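Local coordinates for restriction endonuclease THAI (Thermoplasma acidophilum, PDB 3NDH), which probably cleaves double-stranded DNA at a specific sequence as a restriction endonuclease, engaging its substrate as a dimer with DNA intercalation but without base flipping, at residues T81-P84 / E89-V92; I65-L70 / I99-I104; F134-V139 / K190-D195. All coordinates share one frame; numbering follows the deposited sequence. Where two conformers were deposited one is given.

Contact 1: residues T81-P84 / E89-V92; sequences TDLP and EIDV. With NA (sodium ion), chain E; nucleotides of chain C.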
loop_
_atom_site.group_PDB
_atom_site.type_symbol
_atom_site.label_atom_id
_atom_site.label_comp_id
_atom_site.label_asym_id
_atom_site.label_seq_id
_atom_site.Cartn_x
_atom_site.Cartn_y
_atom_site.Cartn_z
ATOM N N THR A 81 9.277 -8.637 -14.499
ATOM C CA THR A 81 8.561 -7.852 -13.488
ATOM C C THR A 81 7.061 -8.062 -13.559
ATOM O O THR A 81 6.334 -7.546 -12.738
ATOM C CB THR A 81 8.847 -6.351 -13.643
ATOM O OG1 THR A 81 8.592 -5.940 -14.996
ATOM C CG2 THR A 81 10.307 -6.051 -13.287
ATOM N N ASP A 82 6.606 -8.844 -14.535
ATOM C CA ASP A 82 5.186 -9.026 -14.812
ATOM C C ASP A 82 4.514 -10.094 -13.940
ATOM O O ASP A 82 3.846 -11.017 -14.437
ATOM C CB ASP A 82 4.985 -9.325 -16.296
ATOM C CG ASP A 82 5.677 -10.574 -16.735
ATOM O OD1 ASP A 82 6.530 -11.076 -15.993
ATOM O OD2 ASP A 82 5.363 -11.079 -17.843
ATOM N N LEU A 83 4.681 -9.961 -12.628
ATOM C CA LEU A 83 4.070 -10.855 -11.654
ATOM C C LEU A 83 2.890 -10.115 -11.036
ATOM O O LEU A 83 3.021 -8.947 -10.697
ATOM C CB LEU A 83 5.079 -11.203 -10.558
ATOM C CG LEU A 83 6.222 -12.146 -10.946
ATOM C CD1 LEU A 83 7.242 -11.421 -11.767
ATOM C CD2 LEU A 83 6.873 -12.751 -9.715
ATOM N N PRO A 84 1.730 -10.775 -10.887
ATOM C CA PRO A 84 0.575 -10.112 -10.280
ATOM C C PRO A 84 0.926 -9.573 -8.914
ATOM O O PRO A 84 1.652 -10.208 -8.171
ATOM C CB PRO A 84 -0.464 -11.228 -10.159
ATOM C CG PRO A 84 -0.047 -12.255 -11.126
ATOM C CD PRO A 84 1.439 -12.159 -11.269
ATOM N N GLU A 89 5.004 -14.062 -1.950
ATOM C CA GLU A 89 6.480 -14.136 -1.874
ATOM C C GLU A 89 7.291 -13.562 -3.017
ATOM O O GLU A 89 8.152 -12.715 -2.812
ATOM C CB GLU A 89 6.966 -15.570 -1.633
ATOM C CG GLU A 89 6.281 -16.268 -0.484
ATOM C CD GLU A 89 7.010 -17.517 -0.056
ATOM O OE1 GLU A 89 8.124 -17.383 0.481
ATOM O OE2 GLU A 89 6.466 -18.629 -0.238
ATOM N N ILE A 90 7.053 -14.084 -4.211
ATOM C CA ILE A 90 7.864 -13.765 -5.359
ATOM C C ILE A 90 7.484 -12.380 -5.869
ATOM O O ILE A 90 6.324 -12.103 -6.133
ATOM C CB ILE A 90 7.677 -14.799 -6.492
ATOM C CG1 ILE A 90 7.947 -16.242 -6.016
ATOM C CG2 ILE A 90 8.568 -14.430 -7.666
ATOM C CD1 ILE A 90 7.569 -17.277 -7.058
ATOM N N ASP A 91 8.478 -11.514 -5.994
ATOM C CA ASP A 91 8.274 -10.165 -6.480
ATOM C C ASP A 91 8.792 -9.908 -7.876
ATOM O O ASP A 91 8.282 -9.025 -8.559
ATOM C CB ASP A 91 8.926 -9.197 -5.499
ATOM C CG ASP A 91 8.202 -9.167 -4.185
ATOM O OD1 ASP A 91 6.955 -9.002 -4.154
ATOM O OD2 ASP A 91 8.854 -9.316 -3.135
ATOM N N VAL A 92 9.784 -10.676 -8.302
ATOM C CA VAL A 92 10.491 -10.447 -9.548
ATOM C C VAL A 92 11.237 -11.726 -9.876
ATOM O O VAL A 92 11.480 -12.547 -8.989
ATOM C CB VAL A 92 11.436 -9.207 -9.401
ATOM C CG1 VAL A 92 12.586 -9.467 -8.434
ATOM C CG2 VAL A 92 11.924 -8.707 -10.748
HETATM NA NA NA E . 8.229 -8.618 -0.945
ATOM P P DC C 7 4.760 -8.725 -0.581
ATOM O OP1 DC C 7 5.968 -8.820 -1.407
ATOM O OP2 DC C 7 4.562 -9.671 0.553
ATOM O "O5'" DC C 7 4.654 -7.241 -0.020
ATOM C "C5'" DC C 7 5.133 -6.139 -0.775
ATOM C "C4'" DC C 7 4.866 -4.860 -0.020
ATOM O "O4'" DC C 7 3.451 -4.757 0.226
ATOM C "C3'" DC C 7 5.484 -4.789 1.374
ATOM O "O3'" DC C 7 6.869 -4.378 1.271
ATOM C "C2'" DC C 7 4.602 -3.743 2.046
ATOM C "C1'" DC C 7 3.253 -3.846 1.300
ATOM N N1 DC C 7 2.118 -4.326 2.111
ATOM C C2 DC C 7 1.229 -3.384 2.637
ATOM O O2 DC C 7 1.351 -2.194 2.307
ATOM N N3 DC C 7 0.250 -3.787 3.478
ATOM C C4 DC C 7 0.125 -5.081 3.782
ATOM N N4 DC C 7 -0.816 -5.425 4.667
ATOM C C5 DC C 7 0.969 -6.076 3.203
ATOM C C6 DC C 7 1.944 -5.660 2.376
HETATM O O HOH W 1 8.155 -7.146 -10.425
HETATM O O HOH W 2 8.399 -10.989 -0.554
HETATM O O HOH W 3 8.275 -6.424 -1.976
HETATM O O HOH W 4 7.369 -8.418 1.436
#
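Leu-83 turns its branched end onto the backbone of 89-92. CG lies anti to the carbonyl carbon (chi1 -72°), which directs both methyls at the facing chain: CD1 rests beside Val-92 CA at 4.1 Å, while CD2 lies over the backbone of Asp-91 and Val-92 and next to Ile-90, where its exact placement is doubtful. Further along, the methyls of Thr-81 and Val-92 meet obliquely, CG2 to CG2 at 4.0 Å. A water bridges the two backbones beside this apolar patch, donating to Thr-81 O and, at 2.7 Å, to Asp-91 O. Thr-81 O also receives a weak bond from Leu-83 N, which closes an inverse gamma turn centred on Asp-82. Asp-91 and Val-92 both face Ile-99 in a classic beta bulge, at the edge of the metal site. Asp-91 binds the metal, as expected if it is the conserved aspartate of the PD-(D/E)XK motif; its CB points away from 81-84, and OD2 holds the sodium ion at 2.4 Å. The same ion takes OP1 of DC7 of chain C at 2.3 Å, three waters and Ile-101 O, giving six ligands, and one of the waters donates to Glu-89 O. Replacing Leu-83 by alanine removes both methyls and would probably open a gap against the backbone of Asp-91 and Val-92. Arg-50 of the second subunit forms a salt bridge with Asp-91 OD1 and donates to Leu-83 O and Pro-84 O.

Contact 2: residues I65-L70 / I99-I104; sequences IISSLL and ISIKTI. With NA (sodium ion), chain E; nucleotides of chain C.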
loop_
_atom_site.group_PDB
_atom_site.type_symbol
_atom_site.label_atom_id
_atom_site.label_comp_id
_atom_site.label_asym_id
_atom_site.label_seq_id
_atom_site.Cartn_x
_atom_site.Cartn_y
_atom_site.Cartn_z
ATOM N N ILE A 65 12.150 -0.004 -6.957
ATOM C CA ILE A 65 13.505 0.523 -7.006
ATOM C C ILE A 65 14.518 -0.623 -7.068
ATOM O O ILE A 65 15.500 -0.578 -7.831
ATOM C CB ILE A 65 13.789 1.457 -5.809
ATOM C CG1 ILE A 65 12.980 2.746 -5.978
ATOM C CG2 ILE A 65 15.268 1.778 -5.684
ATOM C CD1 ILE A 65 12.763 3.593 -4.710
ATOM N N ILE A 66 14.304 -1.666 -6.269
ATOM C CA ILE A 66 15.222 -2.799 -6.272
ATOM C C ILE A 66 15.099 -3.590 -7.565
ATOM O O ILE A 66 16.109 -3.972 -8.160
ATOM C CB ILE A 66 15.010 -3.696 -5.022
ATOM C CG1 ILE A 66 15.291 -2.920 -3.721
ATOM C CG2 ILE A 66 15.853 -4.963 -5.095
ATOM C CD1 ILE A 66 16.717 -2.364 -3.607
ATOM N N SER A 67 13.878 -3.834 -8.037
ATOM C CA SER A 67 13.739 -4.502 -9.338
ATOM C C SER A 67 14.419 -3.716 -10.465
ATOM O O SER A 67 14.976 -4.289 -11.392
ATOM C CB SER A 67 12.277 -4.712 -9.685
ATOM O OG SER A 67 11.650 -5.577 -8.735
ATOM N N SER A 68 14.346 -2.395 -10.371
ATOM C CA SER A 68 14.968 -1.516 -11.348
ATOM C C SER A 68 16.490 -1.575 -11.312
ATOM O O SER A 68 17.151 -1.406 -12.354
ATOM C CB SER A 68 14.480 -0.089 -11.170
ATOM O OG SER A 68 13.084 -0.019 -11.415
ATOM N N LEU A 69 17.066 -1.838 -10.139
ATOM C CA LEU A 69 18.509 -2.099 -10.063
ATOM C C LEU A 69 18.868 -3.341 -10.857
ATOM O O LEU A 69 19.865 -3.365 -11.542
ATOM C CB LEU A 69 18.943 -2.240 -8.595
ATOM C CG LEU A 69 20.427 -2.466 -8.359
ATOM C CD1 LEU A 69 21.230 -1.244 -8.726
ATOM C CD2 LEU A 69 20.619 -2.869 -6.895
ATOM N N LEU A 70 18.050 -4.380 -10.749
ATOM C CA LEU A 70 18.284 -5.593 -11.523
ATOM C C LEU A 70 18.170 -5.311 -13.014
ATOM O O LEU A 70 18.995 -5.769 -13.786
ATOM C CB LEU A 70 17.298 -6.689 -11.156
ATOM C CG LEU A 70 17.219 -7.071 -9.683
ATOM C CD1 LEU A 70 16.215 -8.191 -9.466
ATOM C CD2 LEU A 70 18.582 -7.450 -9.125
ATOM N N ILE A 99 12.714 -14.169 -7.022
ATOM C CA ILE A 99 13.328 -13.415 -5.935
ATOM C C ILE A 99 12.220 -12.769 -5.087
ATOM O O ILE A 99 11.293 -12.186 -5.616
ATOM C CB ILE A 99 14.279 -12.312 -6.462
ATOM C CG1 ILE A 99 15.438 -12.889 -7.286
ATOM C CG2 ILE A 99 14.827 -11.462 -5.297
ATOM C CD1 ILE A 99 16.249 -11.861 -8.025
ATOM N N SER A 100 12.354 -12.900 -3.774
ATOM C CA SER A 100 11.565 -12.187 -2.791
ATOM C C SER A 100 12.359 -10.963 -2.368
ATOM O O SER A 100 13.539 -11.070 -2.094
ATOM C CB SER A 100 11.384 -13.095 -1.585
ATOM O OG SER A 100 10.834 -12.394 -0.491
ATOM N N ILE A 101 11.722 -9.801 -2.348
ATOM C CA ILE A 101 12.316 -8.575 -1.850
ATOM C C ILE A 101 11.596 -8.146 -0.577
ATOM O O ILE A 101 10.348 -8.168 -0.512
ATOM C CB ILE A 101 12.189 -7.458 -2.917
ATOM C CG1 ILE A 101 13.014 -7.810 -4.144
ATOM C CG2 ILE A 101 12.624 -6.114 -2.361
ATOM C CD1 ILE A 101 12.628 -7.039 -5.407
ATOM N N LYS A 102 12.364 -7.805 0.455
ATOM C CA LYS A 102 11.778 -7.311 1.698
ATOM C C LYS A 102 12.552 -6.124 2.212
ATOM O O LYS A 102 13.772 -6.053 2.079
ATOM C CB LYS A 102 11.688 -8.402 2.764
ATOM C CG LYS A 102 10.714 -9.507 2.334
ATOM C CD LYS A 102 10.393 -10.498 3.384
ATOM C CE LYS A 102 9.328 -11.468 2.881
ATOM N NZ LYS A 102 7.925 -10.932 2.768
ATOM N N THR A 103 11.820 -5.157 2.759
ATOM C CA THR A 103 12.424 -3.968 3.306
ATOM C C THR A 103 11.923 -3.769 4.734
ATOM O O THR A 103 10.777 -4.101 5.080
ATOM C CB THR A 103 12.123 -2.733 2.417
ATOM O OG1 THR A 103 10.739 -2.358 2.525
ATOM C CG2 THR A 103 12.527 -3.004 0.949
ATOM N N ILE A 104 12.807 -3.226 5.574
ATOM C CA ILE A 104 12.515 -3.101 6.992
ATOM C C ILE A 104 13.379 -2.000 7.589
ATOM O O ILE A 104 14.586 -1.923 7.280
ATOM C CB ILE A 104 12.716 -4.467 7.709
ATOM C CG1 ILE A 104 12.226 -4.434 9.155
ATOM C CG2 ILE A 104 14.167 -4.907 7.660
ATOM C CD1 ILE A 104 10.735 -4.464 9.264
HETATM NA NA NA E . 8.229 -8.618 -0.945
ATOM P P DG C 8 7.943 -4.802 2.409
ATOM O OP1 DG C 8 9.296 -4.638 1.823
ATOM O OP2 DG C 8 7.535 -6.119 2.967
ATOM O "O5'" DG C 8 7.767 -3.702 3.553
ATOM C "C5'" DG C 8 6.928 -3.924 4.693
ATOM C "C4'" DG C 8 6.865 -2.671 5.538
ATOM O "O4'" DG C 8 5.729 -2.712 6.435
ATOM C "C3'" DG C 8 8.082 -2.381 6.419
ATOM O "O3'" DG C 8 8.259 -0.954 6.437
ATOM C "C2'" DG C 8 7.636 -2.922 7.769
ATOM C "C1'" DG C 8 6.176 -2.504 7.771
ATOM N N9 DG C 8 5.299 -3.257 8.655
ATOM C C8 DG C 8 5.343 -4.603 8.940
ATOM N N7 DG C 8 4.398 -4.985 9.753
ATOM C C5 DG C 8 3.690 -3.820 10.028
ATOM C C6 DG C 8 2.547 -3.603 10.850
ATOM O O6 DG C 8 1.923 -4.420 11.540
ATOM N N1 DG C 8 2.147 -2.269 10.823
ATOM C C2 DG C 8 2.768 -1.273 10.106
ATOM N N2 DG C 8 2.230 -0.049 10.198
ATOM N N3 DG C 8 3.839 -1.461 9.357
ATOM C C4 DG C 8 4.237 -2.749 9.360
ATOM P P DA C 9 9.426 -0.268 7.324
ATOM O OP1 DA C 9 10.369 0.408 6.397
ATOM O OP2 DA C 9 9.952 -1.256 8.316
ATOM O "O5'" DA C 9 8.604 0.850 8.114
ATOM C "C5'" DA C 9 7.648 1.671 7.425
ATOM C "C4'" DA C 9 6.794 2.459 8.401
ATOM O "O4'" DA C 9 5.932 1.575 9.156
ATOM C "C3'" DA C 9 7.543 3.288 9.442
ATOM O "O3'" DA C 9 6.828 4.510 9.676
ATOM C "C2'" DA C 9 7.516 2.386 10.667
ATOM C "C1'" DA C 9 6.126 1.786 10.552
ATOM N N9 DA C 9 5.945 0.496 11.222
ATOM C C8 DA C 9 6.728 -0.622 11.077
ATOM N N7 DA C 9 6.300 -1.661 11.755
ATOM C C5 DA C 9 5.166 -1.192 12.402
ATOM C C6 DA C 9 4.244 -1.811 13.271
ATOM N N6 DA C 9 4.311 -3.093 13.644
ATOM N N1 DA C 9 3.228 -1.058 13.743
ATOM C C2 DA C 9 3.146 0.222 13.361
ATOM N N3 DA C 9 3.944 0.915 12.555
ATOM C C4 DA C 9 4.944 0.142 12.098
HETATM O O HOH W 2 8.399 -10.989 -0.554
HETATM O O HOH W 4 7.369 -8.418 1.436
HETATM O O HOH W 3 8.275 -6.424 -1.976
#
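No aromatic ring and no side-chain amide or carboxylate takes part where Ile-66, Ser-67 and Leu-70 of the helix meet Ile-99 and Ile-101 of the strand; the interface is made of methyl ends and one hydroxyl. Ile-66 and Ile-101 slide past each other in opposite directions, with Ile-66 CG2 and Ile-101 CD1 3.8 Å apart. That CD1 also lies against Ser-67 OG, which makes a weak hydrogen bond to Glu-63 O. Leu-70 and Ile-99 instead reach tip to tip, CD1 to CD1 at 3.9 Å. The axes of the two short segments pass 10.2 Å apart at 134°.

While its side chain packs on the helix, Ile-101 offers its carbonyl oxygen to the sodium ion, with Ile-101 O only 2.2 Å from the metal. Lys-102 NZ donates to a metal-bound water at 2.9 Å, and that water donates onward to OP2 of DG8 of chain C. Thr-103 grips OP1 of the same phosphate twice: its backbone N at 2.7 Å through a bent bond (138°), and OG1 at 2.8 Å. A chi1 of 71° tucks OG1 between backbone N and carbonyl carbon, on the same phosphate oxygen as the amide, and Arg-62 NH1 bonds to this hydroxyl. The run Ser-100, Ile-101, Lys-102 is consistent with the second half of a PD-(D/E)XK motif, with serine in the acidic place.

Helix 58-74 thus lies over one face of the mixed sheet, where Val-92 of the adjoining strand adds to the packing; helices 19-25 and 27-46 pack on helix 58-74, as do Phe-215, Trp-218 and Trp-222 of the second subunit.

Contact 3: residues F134-V139 / K190-D195; sequences FDLILV and KEIMTD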
loop_
_atom_site.group_PDB
_atom_site.type_symbol
_atom_site.label_atom_id
_atom_site.label_comp_id
_atom_site.label_asym_id
_atom_site.label_seq_id
_atom_site.Cartn_x
_atom_site.Cartn_y
_atom_site.Cartn_z
ATOM N N PHE A 134 12.751 -19.324 -1.924
ATOM C CA PHE A 134 13.221 -18.291 -2.837
ATOM C C PHE A 134 14.359 -17.441 -2.287
ATOM O O PHE A 134 14.376 -17.054 -1.117
ATOM C CB PHE A 134 12.029 -17.391 -3.212
ATOM C CG PHE A 134 10.805 -18.154 -3.632
ATOM C CD1 PHE A 134 10.855 -19.020 -4.706
ATOM C CD2 PHE A 134 9.619 -18.048 -2.932
ATOM C CE1 PHE A 134 9.731 -19.744 -5.101
ATOM C CE2 PHE A 134 8.494 -18.781 -3.315
ATOM C CZ PHE A 134 8.553 -19.624 -4.386
ATOM N N ASP A 135 15.307 -17.134 -3.165
ATOM C CA ASP A 135 16.343 -16.129 -2.889
ATOM C C ASP A 135 15.701 -14.849 -2.397
ATOM O O ASP A 135 14.666 -14.445 -2.918
ATOM C CB ASP A 135 17.151 -15.829 -4.161
ATOM C CG ASP A 135 18.074 -16.968 -4.567
ATOM O OD1 ASP A 135 18.405 -17.824 -3.712
ATOM O OD2 ASP A 135 18.462 -16.986 -5.758
ATOM N N LEU A 136 16.322 -14.244 -1.390
ATOM C CA LEU A 136 15.809 -13.058 -0.725
ATOM C C LEU A 136 16.801 -11.909 -0.860
ATOM O O LEU A 136 18.000 -12.076 -0.621
ATOM C CB LEU A 136 15.580 -13.377 0.751
ATOM C CG LEU A 136 15.269 -12.256 1.736
ATOM C CD1 LEU A 136 13.972 -11.547 1.372
ATOM C CD2 LEU A 136 15.192 -12.817 3.151
ATOM N N ILE A 137 16.291 -10.747 -1.288
ATOM C CA ILE A 137 17.003 -9.473 -1.182
ATOM C C ILE A 137 16.311 -8.698 -0.057
ATOM O O ILE A 137 15.137 -8.346 -0.159
ATOM C CB ILE A 137 16.994 -8.646 -2.477
ATOM C CG1 ILE A 137 17.724 -9.403 -3.593
ATOM C CG2 ILE A 137 17.662 -7.267 -2.241
ATOM C CD1 ILE A 137 17.615 -8.716 -4.977
ATOM N N LEU A 138 17.032 -8.518 1.055
ATOM C CA LEU A 138 16.550 -7.836 2.238
ATOM C C LEU A 138 17.258 -6.499 2.385
ATOM O O LEU A 138 18.460 -6.460 2.463
ATOM C CB LEU A 138 16.798 -8.699 3.484
ATOM C CG LEU A 138 16.404 -8.080 4.829
ATOM C CD1 LEU A 138 14.922 -7.968 4.976
ATOM C CD2 LEU A 138 17.021 -8.891 5.987
ATOM N N VAL A 139 16.492 -5.413 2.427
ATOM C CA VAL A 139 17.070 -4.100 2.667
ATOM C C VAL A 139 16.773 -3.666 4.091
ATOM O O VAL A 139 15.622 -3.487 4.485
ATOM C CB VAL A 139 16.513 -3.038 1.713
ATOM C CG1 VAL A 139 17.342 -1.764 1.835
ATOM C CG2 VAL A 139 16.495 -3.528 0.275
ATOM N N LYS A 190 18.149 -13.074 12.239
ATOM C CA LYS A 190 19.532 -12.724 12.532
ATOM C C LYS A 190 20.475 -13.823 12.017
ATOM O O LYS A 190 21.552 -13.528 11.493
ATOM C CB LYS A 190 19.675 -12.419 14.035
ATOM C CG LYS A 190 21.031 -12.644 14.662
ATOM C CD LYS A 190 20.874 -12.906 16.159
ATOM C CE LYS A 190 22.068 -13.642 16.711
ATOM N NZ LYS A 190 22.219 -14.977 16.065
ATOM N N GLU A 191 20.051 -15.079 12.127
ATOM C CA GLU A 191 20.847 -16.192 11.632
ATOM C C GLU A 191 20.964 -16.201 10.098
ATOM O O GLU A 191 22.056 -16.391 9.574
ATOM C CB GLU A 191 20.300 -17.516 12.173
ATOM C CG GLU A 191 20.597 -17.686 13.669
ATOM C CD GLU A 191 20.044 -18.959 14.264
ATOM O OE1 GLU A 191 19.711 -19.887 13.512
ATOM O OE2 GLU A 191 19.980 -19.057 15.510
ATOM N N ILE A 192 19.874 -15.967 9.371
ATOM C CA ILE A 192 19.993 -15.924 7.904
ATOM C C ILE A 192 20.779 -14.701 7.399
ATOM O O ILE A 192 21.468 -14.772 6.387
ATOM C CB ILE A 192 18.634 -16.075 7.173
ATOM C CG1 ILE A 192 17.694 -14.886 7.403
ATOM C CG2 ILE A 192 17.965 -17.403 7.588
ATOM C CD1 ILE A 192 16.440 -14.969 6.566
ATOM N N MET A 193 20.693 -13.585 8.121
ATOM C CA MET A 193 21.427 -12.373 7.718
ATOM C C MET A 193 22.932 -12.476 7.913
ATOM O O MET A 193 23.704 -11.858 7.167
ATOM C CB MET A 193 20.903 -11.153 8.475
ATOM C CG MET A 193 19.522 -10.704 8.065
ATOM S SD MET A 193 18.990 -9.278 9.002
ATOM C CE MET A 193 20.085 -8.015 8.350
ATOM N N THR A 194 23.345 -13.262 8.901
ATOM C CA THR A 194 24.760 -13.342 9.288
ATOM C C THR A 194 25.489 -14.605 8.820
ATOM O O THR A 194 26.697 -14.739 9.043
ATOM C CB THR A 194 24.919 -13.156 10.811
ATOM O OG1 THR A 194 24.179 -14.168 11.505
ATOM C CG2 THR A 194 24.435 -11.769 11.240
ATOM N N ASP A 195 24.781 -15.523 8.165
ATOM C CA ASP A 195 25.412 -16.699 7.567
ATOM C C ASP A 195 26.565 -16.271 6.674
ATOM O O ASP A 195 26.464 -15.265 5.967
ATOM C CB ASP A 195 24.394 -17.497 6.745
ATOM C CG ASP A 195 24.901 -18.872 6.337
ATOM O OD1 ASP A 195 25.729 -18.996 5.410
ATOM O OD2 ASP A 195 24.431 -19.857 6.934
#
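Behind Ile-192 and Met-193, which meet Leu-136 and Leu-138 of the strand, the carbonyl oxygen Lys-190 O is gripped twice by Thr-194. The hydroxyl makes the shorter bond, Thr-194 OG1 donating to Lys-190 O at 2.7 Å with a C=O...donor angle of 142°, tilted 26° from the carbonyl plane. The backbone Thr-194 N reaches the same oxygen weakly, at 3.2 Å. The hydroxyl therefore adds a side-chain hold near the C-terminal part of helix 186-194, where the backbone bonds of Thr-194 and Asp-195 are weak.

Across the contact everything is apolar. Leu-138 and Met-193 cross at about a right angle, and a single methyl of the leucine does the touching: Leu-138 CD2 is 3.6 Å from Met-193 SD and 3.7 Å from Met-193 CG. Met-193 CE is only slightly farther from that methyl, at 4.0 Å. The thioether runs extended through chi2 and then bends at chi3 (69°), so that CG, SD and CE curve round the methyl. The CB of Met-193 does not head straight for the strand; the end of the chain comes nearer than its start. Two residues earlier on the same face of the strand, Leu-136 CD2 and Ile-192 CD1 make a looser approach at 4.2 Å.

A helix thus packs on the face of the central mixed sheet of an alpha/beta core, in keeping with the PDDEXK clan. Strand 135-141 lies between strand 97-105, its parallel neighbour, and the antiparallel strand 146-152. Leu-136 and Leu-138 project from the sheet beside Ser-100 and Lys-102, towards helix 186-194. Tyr-150 and Pro-109 also touch Met-193, and Ile-160 of helix 154-164 packs on Ile-192, so this part of the helix lies among strand, loop and a second helix.

From the N terminus, helix residues 65-70 come first, and the chain then runs through the small loop closed by contact 1, in which 89-92 returns to 81-84; where 99-104 meets the helix, contact 2 closes the larger loop. Contact 1 is therefore nested inside contact 2. Backbone bonds of Asp-91 and Val-92 to Ile-99 join the two, and they share the sodium ion and its three waters. Contact 3 follows in series, 190-195 returning to 134-139 after some fifty residues. The carbonyls of Ser-100 and Lys-102 probably accept hydrogen bonds from the backbone N of Ile-137 and Val-139, and contacts 2 and 3 bring helices 58-74 and 186-194 onto opposite faces of one sheet.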